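Local coordinates for beta-lactamase-like protein (Novosphingobium pentaromativorans US6-1, PDB 6AUF) that probably hydrolyses beta-lactam antibiotics as a metallo-beta-lactamase of the B3 type, with a pair of zinc ions bound in its active site, at residues A[49-53]-A[194-198]; A[67-73]-A[172-177]; A[213-217]-A[283-287]; A[236-240]-A[273-277]. All coordinates share one frame; numbering follows the deposited sequence.

Contact 1: A[49-53]-A[194-198]; sequences IYGNT and WQACD
Gly51 CA lies 3.2 Å from Cys197 O where the type II' turn Tyr50 to Thr53 meets the end of strand 190-197, the nearest CA atoms being those of Gly51 and Asp198, 4.6 Å apart. Within the same hairpin Ile49 N and Tyr50 N both donate to Thr53 O, a classic beta bulge. The Tyr50 ring, its CG anti to the backbone N (chi1 -162°), swings across to Ala196: CE2 lies 3.3 Å from Ala196 O, which sits in the ring plane at the edge, and CD2 packs 3.6 Å from Ala196 CB. The side chains of Tyr50 and Asp198 run side by side, but each turns its polar end to Thr202, OH to the carbonyl O and Asp198 OD1 to the N. The arrangement joins the two sheets of the αβ/βα sandwich, the turn linking edge strand 47-50 to strand 53-55 of one sheet and strand 190-197 belonging to the other. At the Trp194 end, Trp194 NE1 donates to Thr53 OG1 (2.9 Å, N-H...O angle 166°), with the hydroxyl in the indole plane. Thr53 OG1 in turn donates to Asn52 OD1 at 3.0 Å, and Thr53 CG2 rests 3.6 Å from Trp194 CZ2.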
loop_
_atom_site.group_PDB
_atom_site.type_symbol
_atom_site.label_atom_id
_atom_site.label_comp_id
_atom_site.label_asym_id
_atom_site.label_seq_id
_atom_site.Cartn_x
_atom_site.Cartn_y
_atom_site.Cartn_z
ATOM N N ILE A 49 -6.172 -11.017 -8.503
ATOM C CA ILE A 49 -5.797 -11.423 -7.156
ATOM C C ILE A 49 -6.860 -12.364 -6.613
ATOM O O ILE A 49 -6.569 -13.518 -6.285
ATOM C CB ILE A 49 -5.585 -10.216 -6.232
ATOM C CG1 ILE A 49 -4.360 -9.424 -6.686
ATOM C CG2 ILE A 49 -5.434 -10.671 -4.777
ATOM C CD1 ILE A 49 -4.125 -8.190 -5.849
ATOM N N TYR A 50 -8.095 -11.884 -6.519
ATOM C CA TYR A 50 -9.176 -12.699 -5.984
ATOM C C TYR A 50 -10.476 -11.927 -6.134
ATOM O O TYR A 50 -10.502 -10.709 -5.931
ATOM C CB TYR A 50 -8.933 -13.058 -4.513
ATOM C CG TYR A 50 -9.758 -14.228 -4.019
ATOM C CD1 TYR A 50 -9.401 -15.530 -4.335
ATOM C CD2 TYR A 50 -10.892 -14.031 -3.232
ATOM C CE1 TYR A 50 -10.147 -16.607 -3.885
ATOM C CE2 TYR A 50 -11.644 -15.105 -2.775
ATOM C CZ TYR A 50 -11.266 -16.390 -3.108
ATOM O OH TYR A 50 -11.997 -17.469 -2.667
ATOM N N GLY A 51 -11.540 -12.638 -6.507
ATOM C CA GLY A 51 -12.826 -12.010 -6.734
ATOM C C GLY A 51 -12.714 -10.720 -7.520
ATOM O O GLY A 51 -12.190 -10.702 -8.639
ATOM N N ASN A 52 -13.180 -9.625 -6.923
ATOM C CA ASN A 52 -13.240 -8.310 -7.553
ATOM C C ASN A 52 -11.937 -7.526 -7.429
ATOM O O ASN A 52 -11.938 -6.307 -7.669
ATOM C CB ASN A 52 -14.391 -7.496 -6.950
ATOM C CG ASN A 52 -14.187 -7.201 -5.453
ATOM O OD1 ASN A 52 -13.162 -7.563 -4.856
ATOM N ND2 ASN A 52 -15.162 -6.524 -4.849
ATOM N N THR A 53 -10.834 -8.184 -7.072
ATOM C CA THR A 53 -9.588 -7.503 -6.752
ATOM C C THR A 53 -8.492 -7.903 -7.727
ATOM O O THR A 53 -8.285 -9.094 -7.985
ATOM C CB THR A 53 -9.162 -7.809 -5.314
ATOM O OG1 THR A 53 -10.224 -7.427 -4.440
ATOM C CG2 THR A 53 -7.890 -7.065 -4.964
ATOM N N TRP A 194 -10.853 -5.697 3.094
ATOM C CA TRP A 194 -12.170 -5.869 2.475
ATOM C C TRP A 194 -12.368 -7.331 2.103
ATOM O O TRP A 194 -11.420 -8.117 2.078
ATOM C CB TRP A 194 -12.358 -4.980 1.236
ATOM C CG TRP A 194 -11.456 -5.320 0.072
ATOM C CD1 TRP A 194 -11.769 -6.100 -1.020
ATOM C CD2 TRP A 194 -10.114 -4.882 -0.126
ATOM N NE1 TRP A 194 -10.694 -6.174 -1.883
ATOM C CE2 TRP A 194 -9.665 -5.438 -1.362
ATOM C CE3 TRP A 194 -9.238 -4.083 0.614
ATOM C CZ2 TRP A 194 -8.381 -5.215 -1.861
ATOM C CZ3 TRP A 194 -7.958 -3.861 0.112
ATOM C CH2 TRP A 194 -7.543 -4.422 -1.109
ATOM N N GLN A 195 -13.620 -7.687 1.833
ATOM C CA GLN A 195 -13.976 -9.060 1.494
ATOM C C GLN A 195 -14.031 -9.272 -0.018
ATOM O O GLN A 195 -14.466 -8.395 -0.773
ATOM C CB GLN A 195 -15.319 -9.442 2.115
ATOM C CG GLN A 195 -15.736 -10.858 1.770
ATOM C CD GLN A 195 -17.013 -11.269 2.466
ATOM O OE1 GLN A 195 -16.977 -11.982 3.460
ATOM N NE2 GLN A 195 -18.149 -10.821 1.946
ATOM N N ALA A 196 -13.573 -10.449 -0.451
ATOM C CA ALA A 196 -13.590 -10.849 -1.850
ATOM C C ALA A 196 -14.078 -12.287 -1.956
ATOM O O ALA A 196 -13.729 -13.137 -1.132
ATOM C CB ALA A 196 -12.210 -10.716 -2.486
ATOM N N CYS A 197 -14.893 -12.559 -2.966
ATOM C CA CYS A 197 -15.453 -13.887 -3.147
ATOM C C CYS A 197 -15.219 -14.343 -4.577
ATOM O O CYS A 197 -15.317 -13.549 -5.519
ATOM C CB CYS A 197 -16.935 -13.896 -2.803
ATOM S SG CYS A 197 -17.274 -13.108 -1.201
ATOM N N ASP A 198 -14.884 -15.626 -4.727
ATOM C CA ASP A 198 -14.568 -16.176 -6.036
ATOM C C ASP A 198 -15.859 -16.479 -6.780
ATOM O O ASP A 198 -16.927 -15.985 -6.405
ATOM C CB ASP A 198 -13.682 -17.426 -5.904
ATOM C CG ASP A 198 -14.374 -18.584 -5.191
ATOM O OD1 ASP A 198 -15.582 -18.473 -4.869
ATOM O OD2 ASP A 198 -13.700 -19.619 -4.956
#

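Contact 2: A[67-73]-A[172-177]; sequences TSDDGHV and LGRLAL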
loop_
_atom_site.group_PDB
_atom_site.type_symbol
_atom_site.label_atom_id
_atom_site.label_comp_id
_atom_site.label_asym_id
_atom_site.label_seq_id
_atom_site.Cartn_x
_atom_site.Cartn_y
_atom_site.Cartn_z
ATOM N N THR A 67 -13.215 -3.851 -7.996
ATOM C CA THR A 67 -14.229 -3.572 -9.000
ATOM C C THR A 67 -15.640 -3.884 -8.506
ATOM O O THR A 67 -15.872 -4.825 -7.740
ATOM C CB THR A 67 -13.938 -4.364 -10.275
ATOM O OG1 THR A 67 -13.531 -5.687 -9.917
ATOM C CG2 THR A 67 -12.829 -3.698 -11.086
ATOM N N SER A 68 -16.581 -3.061 -8.960
ATOM C CA SER A 68 -17.999 -3.298 -8.775
ATOM C C SER A 68 -18.713 -2.749 -9.998
ATOM O O SER A 68 -18.144 -1.978 -10.774
ATOM C CB SER A 68 -18.535 -2.623 -7.506
ATOM O OG SER A 68 -18.832 -1.252 -7.741
ATOM N N ASP A 69 -19.974 -3.144 -10.165
ATOM C CA ASP A 69 -20.786 -2.487 -11.181
ATOM C C ASP A 69 -20.994 -1.021 -10.844
ATOM O O ASP A 69 -21.117 -0.185 -11.744
ATOM C CB ASP A 69 -22.128 -3.198 -11.316
ATOM C CG ASP A 69 -21.970 -4.687 -11.490
ATOM O OD1 ASP A 69 -21.070 -5.093 -12.261
ATOM O OD2 ASP A 69 -22.725 -5.447 -10.843
ATOM N N ASP A 70 -21.016 -0.693 -9.550
ATOM C CA ASP A 70 -21.241 0.653 -9.037
ATOM C C ASP A 70 -20.031 1.559 -9.194
ATOM O O ASP A 70 -20.079 2.713 -8.754
ATOM C CB ASP A 70 -21.642 0.571 -7.562
ATOM C CG ASP A 70 -23.000 -0.076 -7.363
ATOM O OD1 ASP A 70 -23.904 0.187 -8.184
ATOM O OD2 ASP A 70 -23.162 -0.845 -6.391
ATOM N N GLY A 71 -18.969 1.080 -9.820
ATOM C CA GLY A 71 -17.703 1.780 -9.862
ATOM C C GLY A 71 -16.626 1.004 -9.129
ATOM O O GLY A 71 -16.885 0.024 -8.430
ATOM N N HIS A 72 -15.392 1.466 -9.301
ATOM C CA HIS A 72 -14.246 0.787 -8.722
ATOM C C HIS A 72 -13.518 1.674 -7.716
ATOM O O HIS A 72 -13.736 2.887 -7.628
ATOM C CB HIS A 72 -13.283 0.337 -9.821
ATOM C CG HIS A 72 -13.979 -0.231 -11.013
ATOM N ND1 HIS A 72 -14.831 -1.310 -10.928
ATOM C CD2 HIS A 72 -13.978 0.148 -12.313
ATOM C CE1 HIS A 72 -15.317 -1.578 -12.127
ATOM N NE2 HIS A 72 -14.817 -0.706 -12.983
ATOM N N VAL A 73 -12.640 1.032 -6.950
ATOM C CA VAL A 73 -11.695 1.702 -6.068
ATOM C C VAL A 73 -10.289 1.279 -6.475
ATOM O O VAL A 73 -10.058 0.152 -6.925
ATOM C CB VAL A 73 -11.977 1.383 -4.584
ATOM C CG1 VAL A 73 -11.016 2.134 -3.672
ATOM C CG2 VAL A 73 -13.412 1.735 -4.248
ATOM N N LEU A 172 -18.479 2.230 -1.850
ATOM C CA LEU A 172 -18.836 2.476 -3.247
ATOM C C LEU A 172 -19.840 1.388 -3.601
ATOM O O LEU A 172 -19.452 0.249 -3.871
ATOM C CB LEU A 172 -17.614 2.429 -4.157
ATOM C CG LEU A 172 -17.889 2.829 -5.599
ATOM C CD1 LEU A 172 -18.731 4.094 -5.616
ATOM C CD2 LEU A 172 -16.589 3.033 -6.360
ATOM N N GLY A 173 -21.119 1.728 -3.584
ATOM C CA GLY A 173 -22.121 0.688 -3.731
ATOM C C GLY A 173 -21.931 -0.349 -2.646
ATOM O O GLY A 173 -21.730 -0.023 -1.471
ATOM N N ARG A 174 -21.959 -1.617 -3.033
ATOM C CA ARG A 174 -21.770 -2.702 -2.079
ATOM C C ARG A 174 -20.307 -2.919 -1.720
ATOM O O ARG A 174 -20.010 -3.762 -0.867
ATOM C CB ARG A 174 -22.383 -3.983 -2.637
ATOM C CG ARG A 174 -23.819 -3.781 -3.088
ATOM C CD ARG A 174 -24.076 -4.367 -4.462
ATOM N NE ARG A 174 -24.107 -5.829 -4.421
ATOM C CZ ARG A 174 -24.388 -6.607 -5.462
ATOM N NH1 ARG A 174 -24.397 -7.923 -5.311
ATOM N NH2 ARG A 174 -24.659 -6.079 -6.652
ATOM N N LEU A 175 -19.392 -2.180 -2.341
ATOM C CA LEU A 175 -18.003 -2.184 -1.911
ATOM C C LEU A 175 -17.869 -1.541 -0.539
ATOM O O LEU A 175 -18.520 -0.535 -0.235
ATOM C CB LEU A 175 -17.131 -1.420 -2.899
ATOM C CG LEU A 175 -16.900 -1.999 -4.277
ATOM C CD1 LEU A 175 -15.824 -1.190 -4.961
ATOM C CD2 LEU A 175 -16.476 -3.424 -4.122
ATOM N N ALA A 176 -17.001 -2.119 0.287
ATOM C CA ALA A 176 -16.707 -1.548 1.595
ATOM C C ALA A 176 -15.245 -1.854 1.899
ATOM O O ALA A 176 -14.918 -2.967 2.314
ATOM C CB ALA A 176 -17.635 -2.103 2.669
ATOM N N LEU A 177 -14.378 -0.868 1.677
ATOM C CA LEU A 177 -12.972 -0.958 2.050
ATOM C C LEU A 177 -12.770 -0.222 3.372
ATOM O O LEU A 177 -13.030 0.984 3.473
ATOM C CB LEU A 177 -12.071 -0.380 0.960
ATOM C CG LEU A 177 -11.955 -1.151 -0.365
ATOM C CD1 LEU A 177 -13.103 -0.833 -1.336
ATOM C CD2 LEU A 177 -10.607 -0.855 -1.018
#
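Leu175 faces the loop 67-71 across a seam lined by Ser68, Gly71 and Val73. Its CB points into the contact, and CG, beside the backbone N and anti to the carbonyl carbon (chi1 -69°), comes to 3.7 Å from Ser68 CB. From there the branches part: CD1 reaches past Gly71 O to Val73 CG2 at 3.9 Å, while CD2 ends 3.9 Å from Thr67 O. Val73 also meets Leu177 tip to tip, CG2 to CD1 at 3.9 Å, and Leu172 CD2 touches the same Val73 methyl at 4.0 Å. Three leucines thus meet one valine at the start of strand 72-75. The seam lies between the two sheets of the metallo-beta-lactamase sandwich, where a type I turn, Ser68 to Gly71, faces the type II' hairpin turn Leu172 to Leu175. Trp194 and Leu104 extend the apolar layer beyond Leu177. Toward the surface Asp70 hangs over the hairpin, OD2 3.2 Å from Gly173 CA. Carboxylate and guanidinium of Asp70 and Arg174 stay apart, OD2 to NE being 5.4 Å, and any attraction between them would be weak and long-range. With no hydrogen bond found between the segments, the contact rests mainly on leucine side chains packed against Val73, Ser68 and the loop backbone.

Contact 3: A[213-217]-A[283-287]; sequences TTISA and YFAKR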
loop_
_atom_site.group_PDB
_atom_site.type_symbol
_atom_site.label_atom_id
_atom_site.label_comp_id
_atom_site.label_asym_id
_atom_site.label_seq_id
_atom_site.Cartn_x
_atom_site.Cartn_y
_atom_site.Cartn_z
ATOM N N THR A 213 8.434 -1.191 7.336
ATOM C CA THR A 213 9.857 -1.077 7.615
ATOM C C THR A 213 10.134 0.216 8.364
ATOM O O THR A 213 9.679 1.286 7.949
ATOM C CB THR A 213 10.645 -1.118 6.302
ATOM O OG1 THR A 213 10.128 -0.120 5.409
ATOM C CG2 THR A 213 10.495 -2.486 5.631
ATOM N N THR A 214 10.866 0.119 9.475
ATOM C CA THR A 214 11.264 1.291 10.261
ATOM C C THR A 214 12.645 1.732 9.802
ATOM O O THR A 214 13.664 1.207 10.265
ATOM C CB THR A 214 11.280 0.975 11.750
ATOM O OG1 THR A 214 12.095 -0.183 11.972
ATOM C CG2 THR A 214 9.859 0.748 12.292
ATOM N N ILE A 215 12.682 2.707 8.898
ATOM C CA ILE A 215 13.927 3.145 8.281
ATOM C C ILE A 215 13.943 4.661 8.271
ATOM O O ILE A 215 12.893 5.307 8.265
ATOM C CB ILE A 215 14.103 2.581 6.846
ATOM C CG1 ILE A 215 12.897 2.927 5.968
ATOM C CG2 ILE A 215 14.355 1.064 6.887
ATOM C CD1 ILE A 215 12.923 2.262 4.575
ATOM N N SER A 216 15.147 5.230 8.251
ATOM C CA SER A 216 15.308 6.656 8.476
ATOM C C SER A 216 16.489 7.178 7.687
ATOM O O SER A 216 17.338 6.418 7.218
ATOM C CB SER A 216 15.535 6.953 9.959
ATOM O OG SER A 216 16.807 6.472 10.367
ATOM N N ALA A 217 16.552 8.502 7.572
ATOM C CA ALA A 217 17.811 9.152 7.261
ATOM C C ALA A 217 18.863 8.746 8.301
ATOM O O ALA A 217 18.545 8.209 9.370
ATOM C CB ALA A 217 17.627 10.667 7.229
ATOM N N TYR A 283 12.534 -6.481 13.252
ATOM C CA TYR A 283 13.465 -5.539 12.638
ATOM C C TYR A 283 13.578 -4.265 13.466
ATOM O O TYR A 283 14.684 -3.782 13.725
ATOM C CB TYR A 283 13.027 -5.218 11.202
ATOM C CG TYR A 283 13.908 -4.215 10.479
ATOM C CD1 TYR A 283 15.046 -4.630 9.793
ATOM C CD2 TYR A 283 13.606 -2.854 10.483
ATOM C CE1 TYR A 283 15.867 -3.722 9.131
ATOM C CE2 TYR A 283 14.417 -1.935 9.817
ATOM C CZ TYR A 283 15.545 -2.378 9.142
ATOM O OH TYR A 283 16.362 -1.489 8.481
ATOM N N PHE A 284 12.437 -3.721 13.902
ATOM C CA PHE A 284 12.435 -2.493 14.686
ATOM C C PHE A 284 13.237 -2.650 15.971
ATOM O O PHE A 284 13.992 -1.748 16.351
ATOM C CB PHE A 284 10.994 -2.081 14.996
ATOM C CG PHE A 284 10.880 -0.803 15.758
ATOM C CD1 PHE A 284 11.642 0.302 15.404
ATOM C CD2 PHE A 284 9.977 -0.689 16.814
ATOM C CE1 PHE A 284 11.526 1.504 16.108
ATOM C CE2 PHE A 284 9.848 0.501 17.526
ATOM C CZ PHE A 284 10.624 1.601 17.178
ATOM N N ALA A 285 13.092 -3.786 16.657
ATOM C CA ALA A 285 13.803 -3.940 17.921
ATOM C C ALA A 285 15.305 -3.968 17.696
ATOM O O ALA A 285 16.068 -3.375 18.470
ATOM C CB ALA A 285 13.345 -5.198 18.651
ATOM N N LYS A 286 15.748 -4.657 16.643
ATOM C CA LYS A 286 17.162 -4.624 16.304
ATOM C C LYS A 286 17.631 -3.189 16.105
ATOM O O LYS A 286 18.754 -2.834 16.481
ATOM C CB LYS A 286 17.421 -5.462 15.051
ATOM C CG LYS A 286 17.102 -6.938 15.220
ATOM C CD LYS A 286 17.567 -7.733 13.999
ATOM C CE LYS A 286 17.552 -9.248 14.242
ATOM N NZ LYS A 286 16.199 -9.779 14.594
ATOM N N ARG A 287 16.771 -2.342 15.534
ATOM C CA ARG A 287 17.171 -0.967 15.269
ATOM C C ARG A 287 17.280 -0.169 16.566
ATOM O O ARG A 287 18.223 0.609 16.741
ATOM C CB ARG A 287 16.188 -0.315 14.299
ATOM C CG ARG A 287 16.271 1.218 14.243
ATOM C CD ARG A 287 17.504 1.704 13.508
ATOM N NE ARG A 287 17.713 3.134 13.701
ATOM C CZ ARG A 287 17.509 4.065 12.775
ATOM N NH1 ARG A 287 17.722 5.344 13.065
ATOM N NH2 ARG A 287 17.093 3.726 11.567
#
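Thr214 is buried against Tyr283 and Phe284 on helix 272-292. Its OG1 sits between the two rings, 3.4 Å from Tyr283 CD2 and 3.5 Å from Phe284 CD1, while CG2 packs 3.6 Å from the same Phe284 CD1. The side chains of Thr214 and Phe284 cross at about a right angle, and those of Thr214 and Tyr283 pass in opposite directions. Thr214 O meets the tyrosine edge near the ring plane, 3.3 Å from CE2. Ile229 and Ile232 of helix 226-241 also touch Phe284, completing the dense side.

The looser part is the phenol end of the exposed Tyr283, where OH touches Ile215 CG2 at 3.6 Å. At the partly exposed edge Arg287 forms a polar clamp: it leaves the helix with CG anti to the backbone N (chi1 164°), bends at chi2, and its end-on NH1 and NH2 both donate to Ser216 OG, at 3.1 and 3.0 Å. The hydroxyl lies in the guanidinium plane, and Glu291 takes NE in a salt bridge.

The loop also borders the active site of this metallo-beta-lactamase fold: Thr213 O is hydrogen-bonded to ND1 of the zinc ligand His185, and Thr213 OG1 to a citrate probably taken up from the crystallisation liquor. Ser216 OG passes its own hydrogen to Ala217 O (2.7 Å), so its oxygen can receive both guanidinium N-H groups. The serine thus couples the loop backbone to an arginine that Glu291 also holds through NE, which probably limits its rotation.

Contact 4: A[236-240]-A[273-277]; sequences LSRIA and CAAYS
Leu236 O is gripped by two donors, Ala240 N of its own helix at 3.0 Å and the hydroxyl of Ser277 across the contact, whose OG donates to it at 2.7 Å. They come from opposite faces of the carbonyl plane, and the hydroxyl stands above that plane, 36° out of it. This is an antiparallel helix pair on one outer layer of the αβ/βα metallo-beta-lactamase sandwich: helices 226-241 and 272-292 run 8.2 Å apart by their local axes, with 156° between their directions.

The close approach is made at small residues. Ala240 and Ala274 bring their CA atoms to 4.1 Å, and Ala240 CB packs 3.5 Å from Ser277 CB. Ser277 OG lies anti to the backbone N (chi1 168°), which carries it across the interface to the carbonyl that already closes a helical turn.

Ile239 is the buried apolar member of the pair. Its CG2 rests 3.7 Å from Ser277 CB and also meets the edge of the Tyr276 ring at CD2, the two side chains crossing at a slant. The Tyr276 hydroxyl is hydrogen-bonded to Asp210 O, and its ring touches Leu247 of strand 246-248 and Thr249.

The N-terminal end of helix 272-292 is tied covalently by the disulfide between Cys273 and Cys244, the latter just beyond helix 226-241. Cys273 points its CB at the other helix, where it meets the backbone of Ile239, CB to O at 3.4 Å.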
loop_
_atom_site.group_PDB
_atom_site.type_symbol
_atom_site.label_atom_id
_atom_site.label_comp_id
_atom_site.label_asym_id
_atom_site.label_seq_id
_atom_site.Cartn_x
_atom_site.Cartn_y
_atom_site.Cartn_z
ATOM N N LEU A 236 2.205 -1.640 14.315
ATOM C CA LEU A 236 2.513 -3.065 14.310
ATOM C C LEU A 236 1.360 -3.861 14.896
ATOM O O LEU A 236 0.991 -4.932 14.383
ATOM C CB LEU A 236 3.786 -3.336 15.100
ATOM C CG LEU A 236 5.013 -2.632 14.556
ATOM C CD1 LEU A 236 6.230 -2.909 15.440
ATOM C CD2 LEU A 236 5.234 -3.091 13.135
ATOM N N SER A 237 0.769 -3.341 15.966
ATOM C CA SER A 237 -0.293 -4.070 16.636
ATOM C C SER A 237 -1.527 -4.163 15.750
ATOM O O SER A 237 -2.146 -5.227 15.654
ATOM C CB SER A 237 -0.608 -3.410 17.980
ATOM O OG SER A 237 -1.923 -3.733 18.398
ATOM N N ARG A 238 -1.882 -3.072 15.073
ATOM C CA ARG A 238 -3.036 -3.111 14.179
ATOM C C ARG A 238 -2.777 -3.979 12.946
ATOM O O ARG A 238 -3.670 -4.710 12.501
ATOM C CB ARG A 238 -3.426 -1.690 13.777
ATOM C CG ARG A 238 -4.117 -0.935 14.948
ATOM C CD ARG A 238 -4.212 0.548 14.695
ATOM N NE ARG A 238 -4.769 1.250 15.838
ATOM C CZ ARG A 238 -4.896 2.570 15.923
ATOM N NH1 ARG A 238 -4.520 3.355 14.929
ATOM N NH2 ARG A 238 -5.405 3.102 17.011
ATOM N N ILE A 239 -1.572 -3.902 12.375
ATOM C CA ILE A 239 -1.262 -4.707 11.206
ATOM C C ILE A 239 -1.426 -6.184 11.539
ATOM O O ILE A 239 -1.998 -6.961 10.755
ATOM C CB ILE A 239 0.158 -4.391 10.696
ATOM C CG1 ILE A 239 0.185 -3.082 9.926
ATOM C CG2 ILE A 239 0.680 -5.521 9.802
ATOM C CD1 ILE A 239 1.597 -2.645 9.599
ATOM N N ALA A 240 -0.952 -6.583 12.722
ATOM C CA ALA A 240 -0.928 -7.993 13.076
ATOM C C ALA A 240 -2.327 -8.551 13.270
ATOM O O ALA A 240 -2.516 -9.773 13.170
ATOM C CB ALA A 240 -0.099 -8.201 14.345
ATOM N N CYS A 273 -0.520 -11.750 7.996
ATOM C CA CYS A 273 -0.358 -10.427 8.595
ATOM C C CYS A 273 0.328 -10.511 9.947
ATOM O O CYS A 273 1.221 -9.708 10.247
ATOM C CB CYS A 273 -1.704 -9.723 8.727
ATOM S SG CYS A 273 -2.386 -9.187 7.140
ATOM N N ALA A 274 -0.047 -11.490 10.769
ATOM C CA ALA A 274 0.620 -11.621 12.057
ATOM C C ALA A 274 2.117 -11.795 11.852
ATOM O O ALA A 274 2.923 -11.016 12.373
ATOM C CB ALA A 274 0.035 -12.784 12.860
ATOM N N ALA A 275 2.500 -12.799 11.064
ATOM C CA ALA A 275 3.913 -13.061 10.819
ATOM C C ALA A 275 4.608 -11.833 10.252
ATOM O O ALA A 275 5.703 -11.456 10.693
ATOM C CB ALA A 275 4.056 -14.242 9.867
ATOM N N TYR A 276 3.969 -11.183 9.284
ATOM C CA TYR A 276 4.541 -9.994 8.665
ATOM C C TYR A 276 4.828 -8.915 9.713
ATOM O O TYR A 276 5.947 -8.388 9.791
ATOM C CB TYR A 276 3.575 -9.526 7.575
ATOM C CG TYR A 276 3.888 -8.234 6.876
ATOM C CD1 TYR A 276 4.941 -8.133 5.960
ATOM C CD2 TYR A 276 3.082 -7.116 7.086
ATOM C CE1 TYR A 276 5.198 -6.916 5.302
ATOM C CE2 TYR A 276 3.319 -5.926 6.433
ATOM C CZ TYR A 276 4.367 -5.816 5.556
ATOM O OH TYR A 276 4.557 -4.592 4.949
ATOM N N SER A 277 3.834 -8.612 10.563
ATOM C CA SER A 277 4.013 -7.637 11.642
ATOM C C SER A 277 5.064 -8.104 12.655
ATOM O O SER A 277 5.936 -7.329 13.077
ATOM C CB SER A 277 2.670 -7.382 12.337
ATOM O OG SER A 277 2.836 -6.656 13.550
#

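How the contacts relate
Contacts 1 and 2 are neighbours, their centres 12 Å apart, and touch directly: Asn52 O faces Thr67 N at 2.8 Å, probably a hydrogen bond, and Trp194 CB packs 3.4 Å from Ala176 O. Both reach the same sheet, through adjacent strands 190-197 and 175-181. Contacts 3 and 4 share helix 272-292, with centres 15 Å apart and nearest atoms about 5 Å apart. Contacts 1 and 3 lie on opposite sides of the chain's centre, 33 Å between centres. The zinc site is nearest contact 3, where the Ile215 side chain is about 6 Å from a zinc ion; in contact 4 the Tyr276 side chain is about 9 Å from one.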